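Side-chain contacts in DraIII (Deinococcus radiophilus, PDB 4L0K), which probably cleaves double-stranded DNA at a specific recognition sequence, as a type II restriction endonuclease of the His-Me finger kind: residues 91-94 with 95-98; 149-152 with 153-156. One frame throughout, in Å; residues are numbered along the deposited sequence.

Contact 1: 91-94 with 95-98; sequences NLDM and QSLP
Asp93 O is gripped by two donors from Ser96. The hydroxyl OG of Ser96 lies 2.7 Å from Asp93 O, in the carbonyl plane, the angle at Asp93 O between its carbonyl bond and Ser96 OG being 157°. The amide N of Ser96 reaches Asp93 O at 2.9 Å from another direction, its donor standing 55° out of that plane. The hydroxyl can join the amide because Ser96 OG sits between its own N and carbonyl carbon (chi1 83°), which turns it back over the chain. The main-chain bond joins residues three apart in sequence, Met94 and Gln95 at the corners have backbone angles in the right-handed helical region, and the CA atoms of Asp93 and Ser96 are 5.4 Å apart; together these are the marks of a type I beta turn. It lies in the loop between helix 83-89 and helix 99-107, and Pro98 is the N-cap residue of the second helix. The Asp93 carboxylate folds forward over the Gln95-Ser96 part of the turn: OD1 makes a weak bond of 3.2 Å to the N of Gln95, while OD2 packs 3.3 Å from the CB of Ser96. On the apolar side Leu97 points its CB toward the preceding residues, and its CD1 has two neighbours, Leu92 CD1 at 4.1 Å and Met94 SD at 4.1 Å. The Leu92 and Leu97 side chains meet at about a right angle. The buried Met94 side chain, bent at chi2 and chi3, touches Asp83 and Leu86 of helix 83-89 and Arg102 and Ile105 of helix 99-107.

Contact 2: 149-152 with 153-156; sequences PMVA and GSTN
The flat peptide group that joins Val151 to Ala152 presents its carbonyl oxygen to Ser154, whose OG comes in the carbonyl plane, on a lone pair, while Ser154 N approaches tilted 31° from that plane. The amide bond closes a type II beta turn from Val151 to Ser154, and the hydroxyl adds a second grip on the same oxygen, at the surface in the loop between helix 137-147 and strand 179-183. The evidence is the bond from Ser154 N to Val151 O, 3.2 Å long, a CA separation of 5.7 Å between Val151 and Ser154, an extended, polyproline-like backbone at Ala152 and a positive phi of 70° at Gly153. A side chain on that glycine would put its CB about 2.9 Å from Ala152 O, a clash, so the corner suits a residue without one. The hydroxyl bond is the shorter of the two: Ser154 OG lies 2.6 Å from Val151 O, brought there by a chi1 of 56° that sets OG between the backbone N and the carbonyl carbon. With an alanine here, the main-chain bond could persist, but Val151 O would probably lose its in-plane hydroxyl donor. The turn is held at its first residue, where Val151 N is bonded to Gln128 OE1, and just past its last, where Thr155 pairs with Gln128 through the backbone. The Thr155 hydroxyl in turn bonds to Leu125 O of helix 112-126. On the Val151 side, CB stands 3.8 Å from Ser154 OG, and CG1, anti to the Val151 N, reaches to 4.2 Å from Ser154 CB.

How the contacts relate
Contacts 1 and 2 are separate turns on opposite sides of the chain's centre, their own centres 44 Å apart and their nearest atoms about 32 Å. Contact 1 precedes contact 2 along the chain. It lies further out, its centre 26 Å from the centre of the chain, in a connection between two helices; contact 2, its centre 17 Å from the same point, precedes the hairpin of strands 179-183 and 194-198. That hairpin and helix 199-205 are consistent with the beta-beta-alpha core of a His-Me finger nuclease, and contact 2 leads directly into Cys157, one of a close cluster with Cys160 and Cys201. Both use a serine hydroxyl and amide on one carbonyl, around different turn types.

Contact 1: 91-94 with 95-98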
ATOM      1  N   ASN A  91     -22.255   2.817 -22.882  1.00 74.58           N
ATOM      2  CA  ASN A  91     -21.976   4.249 -22.843  1.00 76.56           C
ATOM      3  C   ASN A  91     -20.845   4.595 -21.894  1.00 76.12           C
ATOM      4  O   ASN A  91     -21.048   5.239 -20.869  1.00 81.57           O
ATOM      5  CB  ASN A  91     -23.236   5.052 -22.521  1.00 80.23           C
ATOM      6  CG  ASN A  91     -24.173   5.147 -23.705  1.00 82.79           C
ATOM      7  OD1 ASN A  91     -23.748   5.447 -24.823  1.00 83.01           O
ATOM      8  ND2 ASN A  91     -25.451   4.874 -23.474  1.00 84.37           N
ATOM      9  N   LEU A  92     -19.655   4.141 -22.257  1.00 74.10           N
ATOM     10  CA  LEU A  92     -18.438   4.410 -21.518  1.00 69.96           C
ATOM     11  C   LEU A  92     -17.426   4.891 -22.543  1.00 66.16           C
ATOM     12  O   LEU A  92     -16.974   4.117 -23.393  1.00 70.01           O
ATOM     13  CB  LEU A  92     -17.933   3.110 -20.880  1.00 73.33           C
ATOM     14  CG  LEU A  92     -17.260   3.093 -19.503  1.00 73.16           C
ATOM     15  CD1 LEU A  92     -16.511   4.393 -19.240  1.00 77.04           C
ATOM     16  CD2 LEU A  92     -18.288   2.792 -18.419  1.00 76.69           C
ATOM     17  N   ASP A  93     -17.088   6.172 -22.501  1.00 60.32           N
ATOM     18  CA  ASP A  93     -16.084   6.685 -23.425  1.00 64.81           C
ATOM     19  C   ASP A  93     -14.702   6.608 -22.783  1.00 66.31           C
ATOM     20  O   ASP A  93     -14.274   7.530 -22.081  1.00 61.55           O
ATOM     21  CB  ASP A  93     -16.419   8.109 -23.882  1.00 69.62           C
ATOM     22  CG  ASP A  93     -15.309   8.736 -24.719  1.00 75.73           C
ATOM     23  OD1 ASP A  93     -14.502   7.993 -25.325  1.00 78.33           O
ATOM     24  OD2 ASP A  93     -15.245   9.982 -24.767  1.00 77.19           O
ATOM     25  N   MET A  94     -14.014   5.497 -23.032  1.00 63.59           N
ATOM     26  CA  MET A  94     -12.721   5.237 -22.418  1.00 61.91           C
ATOM     27  C   MET A  94     -11.705   6.293 -22.814  1.00 61.84           C
ATOM     28  O   MET A  94     -10.793   6.602 -22.046  1.00 60.80           O
ATOM     29  CB  MET A  94     -12.216   3.843 -22.800  1.00 61.41           C
ATOM     30  CG  MET A  94     -13.044   2.706 -22.232  1.00 58.15           C
ATOM     31  SD  MET A  94     -12.867   2.485 -20.451  1.00 54.25           S
ATOM     32  CE  MET A  94     -11.117   2.126 -20.332  1.00 44.58           C
ATOM     33  N   GLN A  95     -11.868   6.845 -24.011  1.00 63.72           N
ATOM     34  CA  GLN A  95     -10.975   7.894 -24.493  1.00 67.76           C
ATOM     35  C   GLN A  95     -11.131   9.197 -23.719  1.00 67.83           C
ATOM     36  O   GLN A  95     -10.227  10.032 -23.729  1.00 66.57           O
ATOM     37  CB  GLN A  95     -11.169   8.136 -25.990  1.00 63.87           C
ATOM     38  CG  GLN A  95     -10.465   7.116 -26.843  1.00 66.65           C
ATOM     39  CD  GLN A  95     -10.878   7.190 -28.291  1.00 78.57           C
ATOM     40  OE1 GLN A  95     -10.591   8.169 -28.980  1.00 82.97           O
ATOM     41  NE2 GLN A  95     -11.562   6.152 -28.765  1.00 82.54           N
ATOM     42  N   SER A  96     -12.263   9.367 -23.039  1.00 64.00           N
ATOM     43  CA  SER A  96     -12.447  10.530 -22.177  1.00 68.80           C
ATOM     44  C   SER A  96     -11.582  10.409 -20.918  1.00 72.78           C
ATOM     45  O   SER A  96     -10.845  11.336 -20.571  1.00 71.88           O
ATOM     46  CB  SER A  96     -13.926  10.731 -21.814  1.00 64.20           C
ATOM     47  OG  SER A  96     -14.327   9.917 -20.727  1.00 64.73           O
ATOM     48  N   LEU A  97     -11.664   9.256 -20.253  1.00 68.90           N
ATOM     49  CA  LEU A  97     -10.913   9.000 -19.025  1.00 63.94           C
ATOM     50  C   LEU A  97      -9.421   9.173 -19.263  1.00 64.28           C
ATOM     51  O   LEU A  97      -8.946   8.953 -20.371  1.00 66.38           O
ATOM     52  CB  LEU A  97     -11.194   7.583 -18.517  1.00 61.90           C
ATOM     53  CG  LEU A  97     -12.669   7.151 -18.500  1.00 64.41           C
ATOM     54  CD1 LEU A  97     -12.826   5.734 -17.968  1.00 61.05           C
ATOM     55  CD2 LEU A  97     -13.539   8.121 -17.701  1.00 59.44           C
ATOM     56  N   PRO A  98      -8.677   9.594 -18.227  1.00 70.23           N
ATOM     57  CA  PRO A  98      -7.219   9.701 -18.362  1.00 71.21           C
ATOM     58  C   PRO A  98      -6.544   8.335 -18.509  1.00 73.55           C
ATOM     59  O   PRO A  98      -7.100   7.318 -18.081  1.00 73.41           O
ATOM     60  CB  PRO A  98      -6.785  10.387 -17.060  1.00 68.92           C
ATOM     61  CG  PRO A  98      -7.909  10.175 -16.110  1.00 67.13           C
ATOM     62  CD  PRO A  98      -9.156  10.120 -16.935  1.00 68.25           C
TER

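Contact 2: 149-152 with 153-156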
ATOM      1  N   PRO A 149     -12.488 -32.092  -0.654  1.00 45.50           N
ATOM      2  CA  PRO A 149     -13.057 -32.132   0.693  1.00 45.58           C
ATOM      3  C   PRO A 149     -12.801 -30.868   1.515  1.00 44.75           C
ATOM      4  O   PRO A 149     -11.673 -30.376   1.606  1.00 50.54           O
ATOM      5  CB  PRO A 149     -12.352 -33.340   1.333  1.00 40.05           C
ATOM      6  CG  PRO A 149     -11.232 -33.692   0.400  1.00 41.37           C
ATOM      7  CD  PRO A 149     -11.689 -33.292  -0.946  1.00 41.61           C
ATOM      8  N   MET A 150     -13.867 -30.353   2.114  1.00 36.94           N
ATOM      9  CA  MET A 150     -13.738 -29.289   3.082  1.00 38.35           C
ATOM     10  C   MET A 150     -13.052 -29.829   4.324  1.00 45.94           C
ATOM     11  O   MET A 150     -13.429 -30.875   4.856  1.00 51.16           O
ATOM     12  CB  MET A 150     -15.105 -28.716   3.438  1.00 29.74           C
ATOM     13  CG  MET A 150     -15.671 -27.796   2.360  1.00 32.34           C
ATOM     14  SD  MET A 150     -17.267 -27.126   2.844  1.00 47.91           S
ATOM     15  CE  MET A 150     -17.655 -26.074   1.440  1.00 42.50           C
ATOM     16  N   VAL A 151     -12.016 -29.130   4.763  1.00 43.98           N
ATOM     17  CA  VAL A 151     -11.361 -29.468   6.016  1.00 37.81           C
ATOM     18  C   VAL A 151     -11.526 -28.303   6.981  1.00 43.86           C
ATOM     19  O   VAL A 151     -10.991 -27.215   6.753  1.00 50.70           O
ATOM     20  CB  VAL A 151      -9.880 -29.801   5.809  1.00 32.06           C
ATOM     21  CG1 VAL A 151      -9.222 -30.113   7.143  1.00 31.90           C
ATOM     22  CG2 VAL A 151      -9.749 -30.993   4.879  1.00 27.99           C
ATOM     23  N   ALA A 152     -12.294 -28.534   8.041  1.00 32.12           N
ATOM     24  CA  ALA A 152     -12.570 -27.506   9.030  1.00 35.86           C
ATOM     25  C   ALA A 152     -11.306 -26.771   9.494  1.00 43.34           C
ATOM     26  O   ALA A 152     -10.284 -27.403   9.808  1.00 41.97           O
ATOM     27  CB  ALA A 152     -13.289 -28.123  10.222  1.00 30.69           C
ATOM     28  N   GLY A 153     -11.378 -25.440   9.521  1.00 33.66           N
ATOM     29  CA  GLY A 153     -10.308 -24.626  10.089  1.00 27.55           C
ATOM     30  C   GLY A 153      -9.010 -24.603   9.286  1.00 27.22           C
ATOM     31  O   GLY A 153      -7.992 -24.121   9.771  1.00 36.01           O
ATOM     32  N   SER A 154      -9.041 -25.109   8.056  1.00 22.10           N
ATOM     33  CA  SER A 154      -7.834 -25.156   7.235  1.00 24.31           C
ATOM     34  C   SER A 154      -7.530 -23.840   6.533  1.00 35.45           C
ATOM     35  O   SER A 154      -6.420 -23.649   6.041  1.00 44.22           O
ATOM     36  CB  SER A 154      -7.944 -26.253   6.171  1.00 19.11           C
ATOM     37  OG  SER A 154      -9.098 -26.068   5.360  1.00 32.60           O
ATOM     38  N   THR A 155      -8.510 -22.941   6.470  1.00 30.94           N
ATOM     39  CA  THR A 155      -8.333 -21.705   5.715  1.00 24.47           C
ATOM     40  C   THR A 155      -7.336 -20.769   6.385  1.00 20.56           C
ATOM     41  O   THR A 155      -7.582 -20.287   7.491  1.00 25.71           O
ATOM     42  CB  THR A 155      -9.677 -21.002   5.456  1.00 26.63           C
ATOM     43  OG1 THR A 155     -10.440 -21.811   4.554  1.00 28.64           O
ATOM     44  CG2 THR A 155      -9.462 -19.625   4.802  1.00 20.29           C
ATOM     45  N   ASN A 156      -6.201 -20.539   5.714  1.00 18.86           N
ATOM     46  CA  ASN A 156      -5.165 -19.629   6.228  1.00 26.47           C
ATOM     47  C   ASN A 156      -4.925 -18.385   5.343  1.00 24.01           C
ATOM     48  O   ASN A 156      -5.227 -18.402   4.145  1.00 24.27           O
ATOM     49  CB  ASN A 156      -3.824 -20.361   6.374  1.00 24.32           C
ATOM     50  CG  ASN A 156      -3.929 -21.621   7.186  1.00 35.00           C
ATOM     51  OD1 ASN A 156      -4.686 -21.686   8.148  1.00 40.56           O
ATOM     52  ND2 ASN A 156      -3.163 -22.645   6.799  1.00 27.14           N
TER